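Local structure of glycine betaine/carnitine/choline ABC transporter (Staphylococcus aureus subsp. aureus Mu50, 3O66) at residues 17-29 with 253-267. The protein probably captures compatible solutes such as glycine betaine, carnitine or choline as the substrate-binding component of an ABC-type importer. Sequence-based numbering, arbitrary orientation.
Sequences STSESQIISHMLR and MQRLNYEADGKGKEP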
loop_
_atom_site.group_PDB
_atom_site.type_symbol
_atom_site.label_atom_id
_atom_site.label_comp_id
_atom_site.label_asym_id
_atom_site.label_seq_id
_atom_site.Cartn_x
_atom_site.Cartn_y
_atom_site.Cartn_z
ATOM N N SER A 17 6.646 -8.818 5.977
ATOM C CA SER A 17 6.887 -8.456 7.386
ATOM C C SER A 17 6.286 -7.115 7.844
ATOM O O SER A 17 6.421 -6.742 9.026
ATOM C CB SER A 17 8.397 -8.544 7.746
ATOM O OG SER A 17 9.182 -7.870 6.769
ATOM N N THR A 18 5.581 -6.423 6.959
ATOM C CA THR A 18 5.018 -5.100 7.264
ATOM C C THR A 18 3.700 -5.302 7.997
ATOM O O THR A 18 3.016 -6.303 7.765
ATOM C CB THR A 18 4.734 -4.294 5.989
ATOM O OG1 THR A 18 3.721 -4.960 5.201
ATOM C CG2 THR A 18 6.009 -4.125 5.154
ATOM N N SER A 19 3.369 -4.394 8.910
ATOM C CA SER A 19 2.086 -4.486 9.621
ATOM C C SER A 19 0.922 -4.429 8.648
ATOM O O SER A 19 -0.056 -5.138 8.804
ATOM C CB SER A 19 1.938 -3.374 10.662
ATOM O OG SER A 19 2.952 -3.531 11.624
ATOM N N GLU A 20 1.061 -3.605 7.621
ATOM C CA GLU A 20 0.039 -3.457 6.627
ATOM C C GLU A 20 -0.349 -4.792 5.972
ATOM O O GLU A 20 -1.540 -5.159 5.910
ATOM C CB GLU A 20 0.537 -2.502 5.557
ATOM C CG GLU A 20 -0.512 -2.222 4.508
ATOM C CD GLU A 20 -0.170 -0.988 3.696
ATOM O OE1 GLU A 20 -0.131 0.110 4.294
ATOM O OE2 GLU A 20 0.058 -1.129 2.483
ATOM N N SER A 21 0.654 -5.501 5.465
ATOM C CA SER A 21 0.428 -6.817 4.874
ATOM C C SER A 21 -0.143 -7.802 5.898
ATOM O O SER A 21 -1.056 -8.598 5.579
ATOM C CB SER A 21 1.712 -7.353 4.259
ATOM O OG SER A 21 1.524 -8.687 3.843
ATOM N N GLN A 22 0.367 -7.746 7.128
ATOM C CA GLN A 22 -0.105 -8.682 8.149
ATOM C C GLN A 22 -1.565 -8.412 8.545
ATOM O O GLN A 22 -2.348 -9.356 8.686
ATOM C CB GLN A 22 0.832 -8.730 9.346
ATOM C CG GLN A 22 2.242 -9.198 8.926
ATOM C CD GLN A 22 3.253 -9.050 10.017
ATOM O OE1 GLN A 22 3.174 -8.135 10.846
ATOM N NE2 GLN A 22 4.234 -9.951 10.030
ATOM N N ILE A 23 -1.912 -7.146 8.709
ATOM C CA ILE A 23 -3.312 -6.745 8.974
ATOM C C ILE A 23 -4.276 -7.292 7.902
ATOM O O ILE A 23 -5.244 -8.023 8.228
ATOM C CB ILE A 23 -3.454 -5.208 9.173
ATOM C CG1 ILE A 23 -2.721 -4.761 10.444
ATOM C CG2 ILE A 23 -5.013 -4.737 9.227
ATOM C CD1 ILE A 23 -2.425 -3.233 10.488
ATOM N N ILE A 24 -4.016 -6.961 6.642
ATOM C CA ILE A 24 -4.896 -7.391 5.544
ATOM C C ILE A 24 -4.855 -8.911 5.312
ATOM O O ILE A 24 -5.876 -9.512 4.991
ATOM C CB ILE A 24 -4.559 -6.656 4.266
ATOM C CG1 ILE A 24 -4.593 -5.145 4.503
ATOM C CG2 ILE A 24 -5.521 -7.058 3.139
ATOM C CD1 ILE A 24 -3.925 -4.367 3.388
ATOM N N SER A 25 -3.691 -9.538 5.481
ATOM C CA SER A 25 -3.633 -11.024 5.408
ATOM C C SER A 25 -4.451 -11.710 6.496
ATOM O O SER A 25 -5.152 -12.700 6.242
ATOM C CB SER A 25 -2.187 -11.520 5.417
ATOM O OG SER A 25 -1.503 -10.935 4.329
ATOM N N HIS A 26 -4.401 -11.167 7.711
ATOM C CA HIS A 26 -5.196 -11.747 8.782
ATOM C C HIS A 26 -6.654 -11.451 8.573
ATOM O O HIS A 26 -7.498 -12.244 8.991
ATOM C CB HIS A 26 -4.760 -11.223 10.163
ATOM C CG HIS A 26 -3.593 -11.957 10.717
ATOM N ND1 HIS A 26 -3.668 -13.271 11.125
ATOM C CD2 HIS A 26 -2.305 -11.581 10.885
ATOM C CE1 HIS A 26 -2.478 -13.667 11.542
ATOM N NE2 HIS A 26 -1.635 -12.659 11.408
HETATM N N MSE A 27 -6.951 -10.325 7.920
HETATM C CA MSE A 27 -8.330 -9.942 7.674
HETATM C C MSE A 27 -8.951 -10.921 6.682
HETATM O O MSE A 27 -10.059 -11.415 6.921
HETATM C CB MSE A 27 -8.396 -8.489 7.189
HETATM C CG MSE A 27 -9.747 -7.874 7.154
HETATM SE SE MSE A 27 -9.572 -6.070 6.367
HETATM C CE MSE A 27 -8.592 -5.107 7.769
ATOM N N LEU A 28 -8.197 -11.277 5.631
ATOM C CA LEU A 28 -8.664 -12.296 4.674
ATOM C C LEU A 28 -8.822 -13.636 5.364
ATOM O O LEU A 28 -9.802 -14.343 5.129
ATOM C CB LEU A 28 -7.705 -12.440 3.481
ATOM C CG LEU A 28 -7.721 -11.280 2.480
ATOM C CD1 LEU A 28 -6.565 -11.447 1.497
ATOM C CD2 LEU A 28 -9.051 -11.199 1.733
ATOM N N ARG A 29 -7.882 -13.977 6.247
ATOM C CA ARG A 29 -7.935 -15.287 6.922
ATOM C C ARG A 29 -9.219 -15.383 7.756
ATOM O O ARG A 29 -9.951 -16.404 7.709
ATOM C CB ARG A 29 -6.691 -15.510 7.812
ATOM C CG ARG A 29 -6.802 -16.739 8.717
ATOM C CD ARG A 29 -5.582 -16.842 9.643
ATOM N NE ARG A 29 -5.530 -15.761 10.647
ATOM C CZ ARG A 29 -6.160 -15.779 11.816
ATOM N NH1 ARG A 29 -6.903 -16.825 12.167
ATOM N NH2 ARG A 29 -6.034 -14.752 12.651
HETATM N N MSE A 253 -6.354 2.945 6.200
HETATM C CA MSE A 253 -5.134 2.112 6.277
HETATM C C MSE A 253 -4.117 2.770 7.194
HETATM O O MSE A 253 -3.418 2.061 7.915
HETATM C CB MSE A 253 -4.503 1.907 4.891
HETATM C CG MSE A 253 -3.419 0.775 4.828
HETATM SE SE MSE A 253 -4.188 -0.997 5.264
HETATM C CE MSE A 253 -3.457 -1.243 7.064
ATOM N N GLN A 254 -4.003 4.103 7.131
ATOM C CA GLN A 254 -3.132 4.833 8.053
ATOM C C GLN A 254 -3.546 4.549 9.492
ATOM O O GLN A 254 -2.694 4.193 10.328
ATOM C CB GLN A 254 -3.160 6.337 7.789
ATOM C CG GLN A 254 -2.501 6.773 6.454
ATOM C CD GLN A 254 -3.023 8.116 6.005
ATOM O OE1 GLN A 254 -3.825 8.740 6.713
ATOM N NE2 GLN A 254 -2.572 8.584 4.840
ATOM N N ARG A 255 -4.856 4.648 9.766
ATOM C CA ARG A 255 -5.382 4.369 11.100
ATOM C C ARG A 255 -5.137 2.939 11.555
ATOM O O ARG A 255 -4.796 2.704 12.722
ATOM C CB ARG A 255 -6.897 4.695 11.236
ATOM C CG ARG A 255 -7.200 6.200 11.393
ATOM C CD ARG A 255 -8.723 6.457 11.602
ATOM N NE ARG A 255 -9.466 6.231 10.361
ATOM C CZ ARG A 255 -9.611 7.133 9.388
ATOM N NH1 ARG A 255 -10.298 6.815 8.305
ATOM N NH2 ARG A 255 -9.057 8.343 9.484
ATOM N N LEU A 256 -5.342 1.980 10.660
ATOM C CA LEU A 256 -5.135 0.578 11.002
ATOM C C LEU A 256 -3.664 0.336 11.269
ATOM O O LEU A 256 -3.305 -0.323 12.243
ATOM C CB LEU A 256 -5.636 -0.340 9.863
ATOM C CG LEU A 256 -7.157 -0.338 9.694
ATOM C CD1 LEU A 256 -7.512 -1.081 8.396
ATOM C CD2 LEU A 256 -7.891 -0.929 10.936
ATOM N N ASN A 257 -2.800 0.881 10.416
ATOM C CA ASN A 257 -1.352 0.727 10.661
ATOM C C ASN A 257 -0.950 1.307 12.018
ATOM O O ASN A 257 -0.083 0.757 12.709
ATOM C CB ASN A 257 -0.527 1.364 9.561
ATOM C CG ASN A 257 -0.381 0.460 8.361
ATOM O OD1 ASN A 257 -0.313 -0.784 8.496
ATOM N ND2 ASN A 257 -0.361 1.055 7.173
ATOM N N TYR A 258 -1.583 2.413 12.397
ATOM C CA TYR A 258 -1.275 3.067 13.672
ATOM C C TYR A 258 -1.615 2.130 14.836
ATOM O O TYR A 258 -0.881 2.061 15.846
ATOM C CB TYR A 258 -2.045 4.389 13.781
ATOM C CG TYR A 258 -1.923 5.147 15.095
ATOM C CD1 TYR A 258 -0.700 5.287 15.741
ATOM C CD2 TYR A 258 -3.038 5.789 15.641
ATOM C CE1 TYR A 258 -0.589 6.007 16.947
ATOM C CE2 TYR A 258 -2.947 6.513 16.824
ATOM C CZ TYR A 258 -1.721 6.619 17.470
ATOM O OH TYR A 258 -1.657 7.334 18.637
ATOM N N GLU A 259 -2.731 1.419 14.692
ATOM C CA GLU A 259 -3.203 0.493 15.719
ATOM C C GLU A 259 -2.126 -0.574 15.973
ATOM O O GLU A 259 -1.917 -0.982 17.108
ATOM C CB GLU A 259 -4.502 -0.189 15.273
ATOM C CG GLU A 259 -5.735 0.724 15.202
ATOM C CD GLU A 259 -6.181 1.236 16.546
ATOM O OE1 GLU A 259 -6.537 0.421 17.428
ATOM O OE2 GLU A 259 -6.191 2.476 16.717
ATOM N N ALA A 260 -1.478 -1.048 14.907
ATOM C CA ALA A 260 -0.419 -2.064 15.071
ATOM C C ALA A 260 0.958 -1.498 15.458
ATOM O O ALA A 260 1.597 -1.986 16.376
ATOM C CB ALA A 260 -0.319 -2.949 13.842
ATOM N N ASP A 261 1.380 -0.440 14.792
ATOM C CA ASP A 261 2.737 0.104 14.950
ATOM C C ASP A 261 2.888 1.135 16.050
ATOM O O ASP A 261 3.925 1.186 16.702
ATOM C CB ASP A 261 3.222 0.721 13.639
ATOM C CG ASP A 261 3.447 -0.304 12.560
ATOM O OD1 ASP A 261 3.682 -1.500 12.868
ATOM O OD2 ASP A 261 3.376 0.101 11.384
ATOM N N GLY A 262 1.880 1.978 16.236
ATOM C CA GLY A 262 1.880 2.991 17.310
ATOM C C GLY A 262 1.268 2.479 18.607
ATOM O O GLY A 262 1.776 2.774 19.697
ATOM N N LYS A 263 0.176 1.720 18.522
ATOM C CA LYS A 263 -0.455 1.229 19.760
ATOM C C LYS A 263 0.005 -0.190 20.112
ATOM O O LYS A 263 -0.359 -0.728 21.145
ATOM C CB LYS A 263 -1.987 1.307 19.690
ATOM C CG LYS A 263 -2.558 2.636 19.150
ATOM C CD LYS A 263 -4.065 2.709 19.369
ATOM C CE LYS A 263 -4.623 4.043 18.915
ATOM N NZ LYS A 263 -6.111 4.056 18.954
ATOM N N GLY A 264 0.804 -0.787 19.239
ATOM C CA GLY A 264 1.433 -2.082 19.503
ATOM C C GLY A 264 0.503 -3.296 19.492
ATOM O O GLY A 264 0.857 -4.362 20.033
ATOM N N LYS A 265 -0.691 -3.158 18.916
ATOM C CA LYS A 265 -1.619 -4.281 18.852
ATOM C C LYS A 265 -1.153 -5.301 17.801
ATOM O O LYS A 265 -0.555 -4.925 16.791
ATOM C CB LYS A 265 -3.050 -3.802 18.557
ATOM C CG LYS A 265 -3.631 -2.838 19.625
ATOM C CD LYS A 265 -5.050 -2.362 19.228
ATOM C CE LYS A 265 -5.718 -1.546 20.346
ATOM N NZ LYS A 265 -7.132 -1.220 19.985
ATOM N N GLU A 266 -1.415 -6.586 18.050
ATOM C CA GLU A 266 -1.253 -7.621 17.021
ATOM C C GLU A 266 -2.057 -7.331 15.728
ATOM O O GLU A 266 -3.242 -7.005 15.792
ATOM C CB GLU A 266 -1.671 -8.979 17.587
ATOM C CG GLU A 266 -0.671 -9.565 18.595
ATOM C CD GLU A 266 0.673 -9.911 17.961
ATOM O OE1 GLU A 266 0.753 -10.165 16.727
ATOM O OE2 GLU A 266 1.654 -9.938 18.720
ATOM N N PRO A 267 -1.421 -7.465 14.554
ATOM C CA PRO A 267 -2.169 -7.335 13.290
ATOM C C PRO A 267 -3.442 -8.214 13.233
ATOM O O PRO A 267 -4.461 -7.753 12.693
ATOM C CB PRO A 267 -1.160 -7.774 12.249
ATOM C CG PRO A 267 0.202 -7.320 12.856
ATOM C CD PRO A 267 0.039 -7.592 14.333
#
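Ile23 of helix 19-29 sits as a knob among Leu256, Asn257 and Ala260 of helix 253-261 and Pro267, at the start of the next helix. With CG1 anti to the carbonyl carbon (chi1 -66°) and the chain extended beyond it, CD1 reaches the backbone O of Leu256 at 3.5 Å and Ala260 CB at 4.0 Å, while CG1 lies against Pro267 CB, the two side chains crossing at about a right angle. Pro267 CB also meets Gln22 CB at 3.6 Å, their side chains lying alongside, and approaches His26 CD2 obliquely at 4.2 Å. Deeper in, the bent selenomethionine Met253 sets SE 3.9 Å from Glu20 CG and curls CE toward Ile23. Beside this apolar packing Asn257 ND2 donates to the anti lone pair of Glu20 OE1 (3.0 Å, N-H...O 158°), carboxylate and amide nearly coplanar. Thr198 OG1 also bonds Glu20 OE1, and its backbone O bonds Asn257 ND2; Tyr70 and Asn114 hold Glu20 OE2, so this buried carboxylate is gripped at both oxygens. In this two-domain periplasmic-binding-protein fold, helix 19-29 follows the first strand of one mixed sheet, and helix 253-261 crosses it at 102°, the axes 9.5 Å apart, whereas Thr198 follows a strand of the other sheet. Toward solvent the contact thins to Ser19 OG, which donates a very short bond to OD1 of the exposed Asp261 (2.5 Å).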